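Local coordinates for uncharacterized protein (Pyrococcus furiosus, PDB 3IDU), which is of unknown function but binds two manganese ions in its CARDB domain, the part of a longer archaeal protein held in this chain, at residues A[5-10]-A[20-25]; A[16-21]-A[42-47]; A[49-54]-A[65-70]. All blocks are in the same frame, centred on the assembly; numbering follows the deposited sequence.

In the fold
The chain folds as two facing beta sheets, and the three contacts, all partly buried, sample a loop on an edge strand, the metal end and an edge hairpin. Interactions 1 and 2 share Thr20 and Val21 of strand 19-24 and touch where Ser8 and Leu7 meet Leu44. Interaction 1 is held by apolar contact and loose charges, without hydrogen bonds across it. Interaction 2 joins the same strand to 35-43 with a ladder of backbone bonds and adds a metal. Interaction 3, in the other sheet, has six backbone bonds, one face exposed and one turned into the core. There its side chains meet interaction 2, Pro17 on Val49 and Leu19 on Thr52 and Leu70, with the two centres about 12 Å apart.

Interaction 1 (A[5-10]-A[20-25]); sequences DKLSNL and TVEIKG
The Glu22 carboxylate is the flat group that meets the other segment: OE1 lies 4.1 Å from Leu7 CD2, and OE2 is 4.2 Å from Lys6 NZ, a pairing of opposite charges too long for a salt bridge. Residues 5-8 form a type I beta turn, which packs against an edge strand, 19-24, of the three-stranded sheet in this E-set type sandwich. The turn is closed by Ser8 N donating to Asp5 O at 2.8 Å and by Asp5 N donating to Ser8 O at 3.1 Å. Leu7 carries the contact. With CG swung opposite the backbone N (chi1 -172°), its branched end meets the Thr20 side chain tip to tip, Leu7 CG standing 3.5 Å from Thr20 OG1. The hydroxyl finds its polar partner in the carbonyl of Asn109, a manganese-site residue, and the leucine packs against Thr20 OG1 itself. Replacing Leu7 by an alanine would probably open a gap over Thr20 and deprive the Glu22 stem of its apolar neighbour. Charge at the rim is mixed: the Asp5 carboxylate also lies near that of Glu22, and Lys6, whose chain crosses Glu22 at about a right angle, probably offsets part of their repulsion. On the Glu22 side, Leu7 CD2 lies 3.8 Å from Val21 O and 4.0 Å from Glu22 CB.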
ATOM      1  N   ASP A   5       1.994  -3.979  15.155  1.00 27.75           N
ATOM      2  CA  ASP A   5       3.338  -3.595  14.728  1.00 23.87           C
ATOM      3  C   ASP A   5       3.438  -2.071  14.723  1.00 19.62           C
ATOM      4  O   ASP A   5       2.492  -1.389  15.123  1.00 21.44           O
ATOM      5  CB  ASP A   5       3.654  -4.181  13.342  1.00 30.41           C
ATOM      6  CG  ASP A   5       2.669  -3.746  12.267  1.00 30.27           C
ATOM      7  OD1 ASP A   5       2.719  -4.325  11.160  1.00 35.59           O
ATOM      8  OD2 ASP A   5       1.856  -2.833  12.513  1.00 30.43           O
ATOM      9  N   LYS A   6       4.570  -1.525  14.286  1.00 24.22           N
ATOM     10  CA  LYS A   6       4.731  -0.071  14.291  1.00 23.78           C
ATOM     11  C   LYS A   6       3.753   0.655  13.378  1.00 27.70           C
ATOM     12  O   LYS A   6       3.731   1.887  13.332  1.00 27.96           O
ATOM     13  CB  LYS A   6       6.172   0.325  13.930  1.00 29.69           C
ATOM     14  CG  LYS A   6       6.506   0.370  12.445  1.00 35.53           C
ATOM     15  CD  LYS A   6       6.737  -1.002  11.852  1.00 37.87           C
ATOM     16  CE  LYS A   6       7.343  -0.883  10.456  1.00 41.75           C
ATOM     17  NZ  LYS A   6       7.572  -2.212   9.813  1.00 44.90           N
ATOM     18  N   LEU A   7       2.944  -0.105  12.653  1.00 22.88           N
ATOM     19  CA  LEU A   7       1.959   0.483  11.752  1.00 27.46           C
ATOM     20  C   LEU A   7       0.554   0.119  12.229  1.00 26.36           C
ATOM     21  O   LEU A   7      -0.445   0.532  11.637  1.00 27.21           O
ATOM     22  CB  LEU A   7       2.174  -0.037  10.328  1.00 29.49           C
ATOM     23  CG  LEU A   7       1.343   0.614   9.222  1.00 33.54           C
ATOM     24  CD1 LEU A   7       1.753   2.076   9.066  1.00 38.17           C
ATOM     25  CD2 LEU A   7       1.555  -0.137   7.919  1.00 35.84           C
ATOM     26  N   SER A   8       0.488  -0.652  13.310  1.00 29.66           N
ATOM     27  CA  SER A   8      -0.786  -1.088  13.866  1.00 24.63           C
ATOM     28  C   SER A   8      -0.814  -1.078  15.390  1.00 28.05           C
ATOM     29  O   SER A   8      -0.130  -1.873  16.039  1.00 25.40           O
ATOM     30  CB  SER A   8      -1.114  -2.497  13.372  1.00 29.10           C
ATOM     31  OG  SER A   8      -2.278  -2.997  14.012  1.00 32.81           O
ATOM     32  N   ASN A   9      -1.615  -0.180  15.953  1.00 27.14           N
ATOM     33  CA  ASN A   9      -1.754  -0.076  17.398  1.00 26.23           C
ATOM     34  C   ASN A   9      -3.200  -0.316  17.802  1.00 26.70           C
ATOM     35  O   ASN A   9      -4.114  -0.121  17.003  1.00 32.68           O
ATOM     36  CB  ASN A   9      -1.302   1.300  17.883  1.00 30.01           C
ATOM     37  CG  ASN A   9       0.184   1.513  17.703  1.00 32.41           C
ATOM     38  OD1 ASN A   9       0.669   1.731  16.591  1.00 48.80           O
ATOM     39  ND2 ASN A   9       0.921   1.434  18.799  1.00 22.97           N
ATOM     40  N   LEU A  10      -3.402  -0.744  19.043  1.00 29.49           N
ATOM     41  CA  LEU A  10      -4.742  -1.018  19.543  1.00 30.32           C
ATOM     42  C   LEU A  10      -5.584   0.251  19.648  1.00 32.98           C
ATOM     43  O   LEU A  10      -5.057   1.362  19.690  1.00 35.63           O
ATOM     44  CB  LEU A  10      -4.656  -1.713  20.905  1.00 29.33           C
ATOM     45  CG  LEU A  10      -5.969  -2.011  21.637  1.00 31.09           C
ATOM     46  CD1 LEU A  10      -5.766  -3.180  22.582  1.00 38.91           C
ATOM     47  CD2 LEU A  10      -6.438  -0.776  22.393  1.00 35.21           C
ATOM     48  N   THR A  20      -4.813   1.390   5.986  1.00  8.41           N
ATOM     49  CA  THR A  20      -3.375   1.595   6.022  1.00  9.00           C
ATOM     50  C   THR A  20      -2.747   0.785   4.894  1.00  9.40           C
ATOM     51  O   THR A  20      -3.347  -0.169   4.400  1.00  9.46           O
ATOM     52  CB  THR A  20      -2.770   1.144   7.366  1.00 13.71           C
ATOM     53  OG1 THR A  20      -1.457   1.703   7.504  1.00 24.73           O
ATOM     54  CG2 THR A  20      -2.672  -0.368   7.420  1.00  5.22           C
ATOM     55  N   VAL A  21      -1.544   1.166   4.488  1.00 10.38           N
ATOM     56  CA  VAL A  21      -0.845   0.461   3.419  1.00 10.26           C
ATOM     57  C   VAL A  21       0.640   0.311   3.721  1.00 11.53           C
ATOM     58  O   VAL A  21       1.244   1.153   4.389  1.00 11.20           O
ATOM     59  CB  VAL A  21      -0.977   1.192   2.065  1.00 12.07           C
ATOM     60  CG1 VAL A  21      -2.402   1.117   1.562  1.00 22.00           C
ATOM     61  CG2 VAL A  21      -0.533   2.640   2.212  1.00 11.81           C
ATOM     62  N   GLU A  22       1.220  -0.771   3.212  1.00 11.58           N
ATOM     63  CA  GLU A  22       2.636  -1.055   3.392  1.00 11.72           C
ATOM     64  C   GLU A  22       3.107  -1.793   2.144  1.00 13.68           C
ATOM     65  O   GLU A  22       2.376  -2.615   1.591  1.00 12.68           O
ATOM     66  CB  GLU A  22       2.859  -1.943   4.618  1.00 14.30           C
ATOM     67  CG  GLU A  22       4.222  -1.762   5.267  1.00 25.54           C
ATOM     68  CD  GLU A  22       4.610  -2.930   6.159  1.00 25.38           C
ATOM     69  OE1 GLU A  22       3.723  -3.491   6.830  1.00 25.10           O
ATOM     70  OE2 GLU A  22       5.807  -3.278   6.193  1.00 32.68           O
ATOM     71  N   ILE A  23       4.323  -1.495   1.701  1.00 12.73           N
ATOM     72  CA  ILE A  23       4.891  -2.138   0.520  1.00 10.31           C
ATOM     73  C   ILE A  23       5.990  -3.098   0.960  1.00 10.12           C
ATOM     74  O   ILE A  23       6.762  -2.783   1.863  1.00 15.29           O
ATOM     75  CB  ILE A  23       5.531  -1.105  -0.423  1.00 11.82           C
ATOM     76  CG1 ILE A  23       4.471  -0.125  -0.931  1.00 10.47           C
ATOM     77  CG2 ILE A  23       6.230  -1.820  -1.573  1.00 10.85           C
ATOM     78  CD1 ILE A  23       5.053   1.192  -1.406  1.00 20.40           C
ATOM     79  N   LYS A  24       6.054  -4.267   0.332  1.00 13.05           N
ATOM     80  CA  LYS A  24       7.091  -5.242   0.654  1.00 18.59           C
ATOM     81  C   LYS A  24       7.665  -5.834  -0.624  1.00 14.70           C
ATOM     82  O   LYS A  24       6.930  -6.148  -1.558  1.00 17.21           O
ATOM     83  CB  LYS A  24       6.536  -6.363   1.538  1.00 17.12           C
ATOM     84  CG  LYS A  24       6.099  -5.899   2.910  1.00 24.94           C
ATOM     85  CD  LYS A  24       5.907  -7.066   3.859  1.00 26.69           C
ATOM     86  CE  LYS A  24       5.456  -6.573   5.224  1.00 31.99           C
ATOM     87  NZ  LYS A  24       5.376  -7.680   6.210  1.00 38.90           N
ATOM     88  N   GLY A  25       8.984  -5.977  -0.666  1.00 18.24           N
ATOM     89  CA  GLY A  25       9.629  -6.530  -1.842  1.00 16.97           C
ATOM     90  C   GLY A  25      11.109  -6.197  -1.859  1.00 14.82           C
ATOM     91  O   GLY A  25      11.606  -5.585  -0.918  1.00 16.17           O
TER

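Interaction 2 (A[16-21]-A[42-47]); sequences FPDLTV and KNLGGI. With MN (manganese (II) ion), chain C.
Asp18 and Asn43 mark the tight part of this antiparallel pairing, where strands 19-24 and 35-43 of the sandwich meet loops. With chi1 at 178° the Asn43 amide is turned opposite its own backbone N, which brings OD1 within 2.9 Å of Asp18 N in a nearly straight hydrogen bond (N-H...O 169°). Gly45 N reaches the same oxygen from the opposite face of the amide, forming an Asx turn, while Asn43 ND2 donates in the amide plane to Ile47 O at 2.8 Å. These three bonds pin the amide's rotation. A CB on Gly45 would fall 2.0 Å from Phe16 O, so the close approach demands glycine. Farther along, Leu44 N binds Asp18 O, and Thr20 and Lys42 exchange two backbone bonds, their side chains lying side by side with Thr20 CG2 and Lys42 CB 3.7 Å apart. The other end is looser: Phe16 and Ile47 are exposed, and Gly46 N makes only a weak bond to Phe16 O. Lys42 leads away to a long, weak ion pair with Glu75. Glu104, Asn106, Asn109 and Asn110 complete the manganese site, to which this contact contributes Asp18 OD1 at 2.3 Å and Leu19 O at 2.2 Å.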
ATOM      1  N   PHE A  16     -15.084   3.248  13.758  1.00 10.82           N
ATOM      2  CA  PHE A  16     -14.524   3.770  12.508  1.00 10.38           C
ATOM      3  C   PHE A  16     -13.555   2.828  11.829  1.00  9.82           C
ATOM      4  O   PHE A  16     -12.865   2.051  12.487  1.00 13.03           O
ATOM      5  CB  PHE A  16     -13.729   5.061  12.734  1.00 13.47           C
ATOM      6  CG  PHE A  16     -14.506   6.164  13.370  1.00 10.09           C
ATOM      7  CD1 PHE A  16     -14.587   6.266  14.755  1.00 13.54           C
ATOM      8  CD2 PHE A  16     -15.126   7.126  12.587  1.00  9.15           C
ATOM      9  CE1 PHE A  16     -15.274   7.315  15.353  1.00 12.80           C
ATOM     10  CE2 PHE A  16     -15.816   8.179  13.170  1.00 11.02           C
ATOM     11  CZ  PHE A  16     -15.891   8.277  14.559  1.00 13.41           C
ATOM     12  N   PRO A  17     -13.488   2.883  10.495  1.00  7.86           N
ATOM     13  CA  PRO A  17     -12.531   1.990   9.850  1.00  8.34           C
ATOM     14  C   PRO A  17     -11.201   2.746   9.906  1.00 13.49           C
ATOM     15  O   PRO A  17     -11.162   3.896  10.343  1.00  9.35           O
ATOM     16  CB  PRO A  17     -13.073   1.876   8.418  1.00 14.54           C
ATOM     17  CG  PRO A  17     -13.696   3.220   8.182  1.00 15.01           C
ATOM     18  CD  PRO A  17     -14.382   3.525   9.513  1.00  8.68           C
ATOM     19  N   ASP A  18     -10.110   2.095   9.523  1.00  7.80           N
ATOM     20  CA  ASP A  18      -8.821   2.773   9.450  1.00  6.77           C
ATOM     21  C   ASP A  18      -7.973   2.031   8.448  1.00  6.79           C
ATOM     22  O   ASP A  18      -7.426   0.966   8.727  1.00  7.11           O
ATOM     23  CB  ASP A  18      -8.066   2.850  10.782  1.00  9.59           C
ATOM     24  CG  ASP A  18      -6.793   3.691  10.658  1.00 11.69           C
ATOM     25  OD1 ASP A  18      -6.592   4.275   9.572  1.00 12.49           O
ATOM     26  OD2 ASP A  18      -5.998   3.781  11.619  1.00 17.38           O
ATOM     27  N   LEU A  19      -7.885   2.615   7.268  1.00  7.57           N
ATOM     28  CA  LEU A  19      -7.129   2.040   6.181  1.00  7.40           C
ATOM     29  C   LEU A  19      -5.653   2.370   6.288  1.00 12.04           C
ATOM     30  O   LEU A  19      -5.282   3.486   6.630  1.00  8.33           O
ATOM     31  CB  LEU A  19      -7.679   2.577   4.867  1.00  7.75           C
ATOM     32  CG  LEU A  19      -9.149   2.244   4.635  1.00  6.62           C
ATOM     33  CD1 LEU A  19      -9.725   3.127   3.538  1.00  6.32           C
ATOM     34  CD2 LEU A  19      -9.268   0.772   4.261  1.00  9.48           C
ATOM     35  N   THR A  20      -4.813   1.390   5.986  1.00  8.41           N
ATOM     36  CA  THR A  20      -3.375   1.595   6.022  1.00  9.00           C
ATOM     37  C   THR A  20      -2.747   0.785   4.894  1.00  9.40           C
ATOM     38  O   THR A  20      -3.347  -0.169   4.400  1.00  9.46           O
ATOM     39  CB  THR A  20      -2.770   1.144   7.366  1.00 13.71           C
ATOM     40  OG1 THR A  20      -1.457   1.703   7.504  1.00 24.73           O
ATOM     41  CG2 THR A  20      -2.672  -0.368   7.420  1.00  5.22           C
ATOM     42  N   VAL A  21      -1.544   1.166   4.488  1.00 10.38           N
ATOM     43  CA  VAL A  21      -0.845   0.461   3.419  1.00 10.26           C
ATOM     44  C   VAL A  21       0.640   0.311   3.721  1.00 11.53           C
ATOM     45  O   VAL A  21       1.244   1.153   4.389  1.00 11.20           O
ATOM     46  CB  VAL A  21      -0.977   1.192   2.065  1.00 12.07           C
ATOM     47  CG1 VAL A  21      -2.402   1.117   1.562  1.00 22.00           C
ATOM     48  CG2 VAL A  21      -0.533   2.640   2.212  1.00 11.81           C
ATOM     49  N   LYS A  42      -4.637  -2.857   4.933  1.00  6.82           N
ATOM     50  CA  LYS A  42      -5.371  -3.334   6.095  1.00  6.05           C
ATOM     51  C   LYS A  42      -6.418  -2.349   6.585  1.00  7.98           C
ATOM     52  O   LYS A  42      -6.328  -1.149   6.331  1.00  8.22           O
ATOM     53  CB  LYS A  42      -4.388  -3.615   7.237  1.00 10.16           C
ATOM     54  CG  LYS A  42      -3.130  -4.345   6.780  1.00 23.50           C
ATOM     55  CD  LYS A  42      -2.043  -4.383   7.843  1.00 22.64           C
ATOM     56  CE  LYS A  42      -2.352  -5.394   8.933  1.00 31.30           C
ATOM     57  NZ  LYS A  42      -1.177  -5.598   9.844  1.00 26.98           N
ATOM     58  N   ASN A  43      -7.424  -2.880   7.271  1.00  7.43           N
ATOM     59  CA  ASN A  43      -8.460  -2.059   7.876  1.00  9.62           C
ATOM     60  C   ASN A  43      -8.316  -2.376   9.353  1.00 14.30           C
ATOM     61  O   ASN A  43      -8.722  -3.444   9.803  1.00 11.25           O
ATOM     62  CB  ASN A  43      -9.860  -2.455   7.411  1.00  9.88           C
ATOM     63  CG  ASN A  43     -10.943  -1.630   8.086  1.00 13.81           C
ATOM     64  OD1 ASN A  43     -10.650  -0.709   8.853  1.00  8.07           O
ATOM     65  ND2 ASN A  43     -12.202  -1.950   7.796  1.00  8.36           N
ATOM     66  N   LEU A  44      -7.719  -1.458  10.101  1.00 11.39           N
ATOM     67  CA  LEU A  44      -7.512  -1.664  11.528  1.00 14.27           C
ATOM     68  C   LEU A  44      -8.771  -1.392  12.341  1.00 18.61           C
ATOM     69  O   LEU A  44      -8.821  -1.718  13.526  1.00 14.85           O
ATOM     70  CB  LEU A  44      -6.397  -0.747  12.026  1.00 13.35           C
ATOM     71  CG  LEU A  44      -5.101  -0.744  11.216  1.00 11.12           C
ATOM     72  CD1 LEU A  44      -4.152   0.316  11.765  1.00 12.92           C
ATOM     73  CD2 LEU A  44      -4.462  -2.119  11.260  1.00 16.20           C
ATOM     74  N   GLY A  45      -9.778  -0.805  11.698  1.00 13.63           N
ATOM     75  CA  GLY A  45     -11.011  -0.455  12.387  1.00 14.65           C
ATOM     76  C   GLY A  45     -12.076  -1.521  12.556  1.00 15.83           C
ATOM     77  O   GLY A  45     -11.961  -2.624  12.024  1.00 11.61           O
ATOM     78  N   GLY A  46     -13.126  -1.170  13.297  1.00 10.09           N
ATOM     79  CA  GLY A  46     -14.220  -2.096  13.554  1.00  9.87           C
ATOM     80  C   GLY A  46     -15.379  -1.977  12.578  1.00  7.31           C
ATOM     81  O   GLY A  46     -16.383  -2.685  12.701  1.00 13.84           O
ATOM     82  N   ILE A  47     -15.247  -1.068  11.617  1.00  8.48           N
ATOM     83  CA  ILE A  47     -16.268  -0.863  10.596  1.00  7.94           C
ATOM     84  C   ILE A  47     -15.625  -1.213   9.265  1.00  6.54           C
ATOM     85  O   ILE A  47     -14.476  -0.856   9.018  1.00  8.17           O
ATOM     86  CB  ILE A  47     -16.748   0.601  10.565  1.00  8.05           C
ATOM     87  CG1 ILE A  47     -17.362   0.972  11.914  1.00 15.61           C
ATOM     88  CG2 ILE A  47     -17.754   0.794   9.440  1.00 11.95           C
ATOM     89  CD1 ILE A  47     -18.587   0.163  12.284  1.00 19.68           C
TER
HETATM   90 MN    MN C 601      -5.833   5.398   7.660  1.00  9.80          MN

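Interaction 3 (A[49-54]-A[65-70]); sequences VPSTKV and NWTVSL
Strands 51-54 and 65-70 run antiparallel, their axes approaching to 4.6 Å with 153° between N-to-C directions, and six backbone hydrogen bonds join Val49 to Leu70, Thr52 to Val68 and Val54 to Trp66. Together they form a beta hairpin at the edge of the five-stranded sheet, 61-70 being one of that sheet's two outermost strands. The register slips by one between Val49 and Thr52, a beta bulge: Pro50 and Ser51 stand opposite Ser69 alone. Pro50 has no N-H to donate within the bulge; its carbonyl O lies 3.1 Å from Ser69 CB. Paired bonds resume at Thr52 and Val68, and Val54 N then binds Trp66 O with an N-H...O angle of 173°.

The side chains of Val49, Thr52, Val54, Trp66, Val68 and Leu70 share one face of the hairpin, which packs on the other sheet of the sandwich. Val68 links two partners here: its chi1 of -52° sets CG2 between backbone N and carbonyl carbon, and Val68 CG2 lies 4.0 Å from Val54 CG2 and 4.1 Å from Thr52 CG2. Beneath this row, Val54 lies on Val39 and Leu78, Trp66 on Leu78 and Phe80, and Leu70 on Leu19. Thr52 also touches Asp97, a ligand of the second manganese. Lys53 and Thr67 point to the opposite, exposed face, where Thr67 CG2 approaches Ser51 OG at 3.6 Å. The indole of Trp66 crosses Val54 obliquely, with Trp66 CE3 4.0 Å from Val54 CG1; at the ring's edge, in its plane, Val54 O lies 3.6 Å from Trp66 CE3.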
ATOM      1  N   VAL A  49     -15.097  -1.498   4.992  1.00  6.53           N
ATOM      2  CA  VAL A  49     -14.977  -0.579   3.873  1.00  7.55           C
ATOM      3  C   VAL A  49     -15.376  -1.327   2.611  1.00 11.11           C
ATOM      4  O   VAL A  49     -14.586  -2.077   2.051  1.00  9.18           O
ATOM      5  CB  VAL A  49     -13.528  -0.076   3.722  1.00 11.06           C
ATOM      6  CG1 VAL A  49     -13.422   0.845   2.518  1.00  7.92           C
ATOM      7  CG2 VAL A  49     -13.111   0.663   5.003  1.00 10.19           C
ATOM      8  N   PRO A  50     -16.623  -1.139   2.156  1.00 11.82           N
ATOM      9  CA  PRO A  50     -17.133  -1.803   0.953  1.00  7.94           C
ATOM     10  C   PRO A  50     -16.316  -1.543  -0.303  1.00 11.42           C
ATOM     11  O   PRO A  50     -16.175  -2.421  -1.155  1.00 13.12           O
ATOM     12  CB  PRO A  50     -18.555  -1.256   0.836  1.00 15.03           C
ATOM     13  CG  PRO A  50     -18.940  -1.020   2.263  1.00 13.30           C
ATOM     14  CD  PRO A  50     -17.691  -0.392   2.841  1.00 15.43           C
ATOM     15  N   SER A  51     -15.767  -0.338  -0.419  1.00 12.16           N
ATOM     16  CA  SER A  51     -14.992   0.004  -1.602  1.00 11.44           C
ATOM     17  C   SER A  51     -14.054   1.191  -1.417  1.00 10.77           C
ATOM     18  O   SER A  51     -14.466   2.252  -0.960  1.00 11.29           O
ATOM     19  CB  SER A  51     -15.937   0.310  -2.770  1.00 13.75           C
ATOM     20  OG  SER A  51     -15.208   0.534  -3.970  1.00 21.82           O
ATOM     21  N   THR A  52     -12.787   0.997  -1.764  1.00 11.56           N
ATOM     22  CA  THR A  52     -11.807   2.067  -1.696  1.00  7.62           C
ATOM     23  C   THR A  52     -10.735   1.785  -2.732  1.00 11.80           C
ATOM     24  O   THR A  52     -10.536   0.641  -3.152  1.00 12.21           O
ATOM     25  CB  THR A  52     -11.152   2.204  -0.304  1.00 11.83           C
ATOM     26  OG1 THR A  52     -10.386   3.419  -0.262  1.00 11.38           O
ATOM     27  CG2 THR A  52     -10.229   1.033  -0.020  1.00 14.36           C
ATOM     28  N   LYS A  53     -10.051   2.837  -3.159  1.00 10.16           N
ATOM     29  CA  LYS A  53      -9.023   2.692  -4.171  1.00  9.45           C
ATOM     30  C   LYS A  53      -7.610   2.632  -3.607  1.00 11.87           C
ATOM     31  O   LYS A  53      -7.261   3.355  -2.674  1.00 12.32           O
ATOM     32  CB  LYS A  53      -9.131   3.842  -5.179  1.00 11.27           C
ATOM     33  CG  LYS A  53     -10.475   3.905  -5.907  1.00 16.57           C
ATOM     34  CD  LYS A  53     -10.510   5.036  -6.926  1.00 26.28           C
ATOM     35  CE  LYS A  53     -11.833   5.074  -7.684  1.00 37.73           C
ATOM     36  NZ  LYS A  53     -11.887   6.184  -8.684  1.00 44.02           N
ATOM     37  N   VAL A  54      -6.808   1.748  -4.185  1.00  9.05           N
ATOM     38  CA  VAL A  54      -5.417   1.600  -3.798  1.00  7.19           C
ATOM     39  C   VAL A  54      -4.631   1.919  -5.070  1.00 10.72           C
ATOM     40  O   VAL A  54      -5.005   1.491  -6.168  1.00  8.60           O
ATOM     41  CB  VAL A  54      -5.101   0.156  -3.331  1.00 11.70           C
ATOM     42  CG1 VAL A  54      -3.616   0.019  -3.003  1.00 13.64           C
ATOM     43  CG2 VAL A  54      -5.940  -0.182  -2.105  1.00  8.61           C
ATOM     44  N   ASN A  65      -3.463   0.361 -10.320  1.00 14.24           N
ATOM     45  CA  ASN A  65      -4.566   0.707  -9.442  1.00 16.34           C
ATOM     46  C   ASN A  65      -5.459  -0.488  -9.153  1.00 12.78           C
ATOM     47  O   ASN A  65      -5.595  -1.401  -9.971  1.00 15.99           O
ATOM     48  CB  ASN A  65      -5.383   1.869 -10.029  1.00 24.82           C
ATOM     49  CG  ASN A  65      -5.761   1.650 -11.472  1.00 38.70           C
ATOM     50  OD1 ASN A  65      -6.424   0.668 -11.811  1.00 48.65           O
ATOM     51  ND2 ASN A  65      -5.347   2.574 -12.339  1.00 26.18           N
ATOM     52  N   TRP A  66      -6.040  -0.474  -7.959  1.00  9.22           N
ATOM     53  CA  TRP A  66      -6.927  -1.528  -7.485  1.00 11.84           C
ATOM     54  C   TRP A  66      -8.121  -0.891  -6.798  1.00 14.00           C
ATOM     55  O   TRP A  66      -8.044   0.228  -6.293  1.00 12.19           O
ATOM     56  CB  TRP A  66      -6.242  -2.386  -6.425  1.00 10.72           C
ATOM     57  CG  TRP A  66      -5.067  -3.186  -6.850  1.00 13.57           C
ATOM     58  CD1 TRP A  66      -5.061  -4.505  -7.201  1.00 13.79           C
ATOM     59  CD2 TRP A  66      -3.702  -2.764  -6.854  1.00 10.81           C
ATOM     60  NE1 TRP A  66      -3.776  -4.934  -7.411  1.00 17.02           N
ATOM     61  CE2 TRP A  66      -2.919  -3.884  -7.209  1.00  9.71           C
ATOM     62  CE3 TRP A  66      -3.061  -1.545  -6.591  1.00 11.58           C
ATOM     63  CZ2 TRP A  66      -1.527  -3.826  -7.303  1.00 14.18           C
ATOM     64  CZ3 TRP A  66      -1.680  -1.485  -6.684  1.00 15.77           C
ATOM     65  CH2 TRP A  66      -0.926  -2.622  -7.039  1.00 13.46           C
ATOM     66  N   THR A  67      -9.217  -1.634  -6.763  1.00  9.41           N
ATOM     67  CA  THR A  67     -10.427  -1.210  -6.077  1.00 13.21           C
ATOM     68  C   THR A  67     -10.670  -2.387  -5.143  1.00 15.87           C
ATOM     69  O   THR A  67     -10.951  -3.493  -5.607  1.00 16.47           O
ATOM     70  CB  THR A  67     -11.611  -1.067  -7.057  1.00 15.16           C
ATOM     71  OG1 THR A  67     -11.430   0.104  -7.861  1.00 19.37           O
ATOM     72  CG2 THR A  67     -12.928  -0.965  -6.305  1.00 23.18           C
ATOM     73  N   VAL A  68     -10.544  -2.175  -3.835  1.00  8.65           N
ATOM     74  CA  VAL A  68     -10.732  -3.281  -2.906  1.00 12.44           C
ATOM     75  C   VAL A  68     -11.728  -3.010  -1.796  1.00 14.56           C
ATOM     76  O   VAL A  68     -12.124  -1.871  -1.556  1.00  9.01           O
ATOM     77  CB  VAL A  68      -9.400  -3.698  -2.238  1.00 17.45           C
ATOM     78  CG1 VAL A  68      -8.345  -3.957  -3.295  1.00 23.60           C
ATOM     79  CG2 VAL A  68      -8.947  -2.632  -1.264  1.00 18.55           C
ATOM     80  N   SER A  69     -12.142  -4.089  -1.140  1.00  8.66           N
ATOM     81  CA  SER A  69     -13.059  -4.004  -0.023  1.00  6.58           C
ATOM     82  C   SER A  69     -12.320  -4.621   1.149  1.00  9.49           C
ATOM     83  O   SER A  69     -11.490  -5.511   0.964  1.00  9.34           O
ATOM     84  CB  SER A  69     -14.342  -4.791  -0.299  1.00 10.93           C
ATOM     85  OG  SER A  69     -14.055  -6.167  -0.479  1.00 14.51           O
ATOM     86  N   LEU A  70     -12.595  -4.136   2.356  1.00 10.01           N
ATOM     87  CA  LEU A  70     -11.944  -4.670   3.545  1.00  9.36           C
ATOM     88  C   LEU A  70     -12.876  -4.634   4.730  1.00 14.72           C
ATOM     89  O   LEU A  70     -13.337  -3.568   5.141  1.00 14.32           O
ATOM     90  CB  LEU A  70     -10.684  -3.872   3.885  1.00  7.55           C
ATOM     91  CG  LEU A  70      -9.492  -4.013   2.940  1.00 13.29           C
ATOM     92  CD1 LEU A  70      -8.482  -2.917   3.266  1.00 14.30           C
ATOM     93  CD2 LEU A  70      -8.866  -5.389   3.072  1.00 11.80           C
TER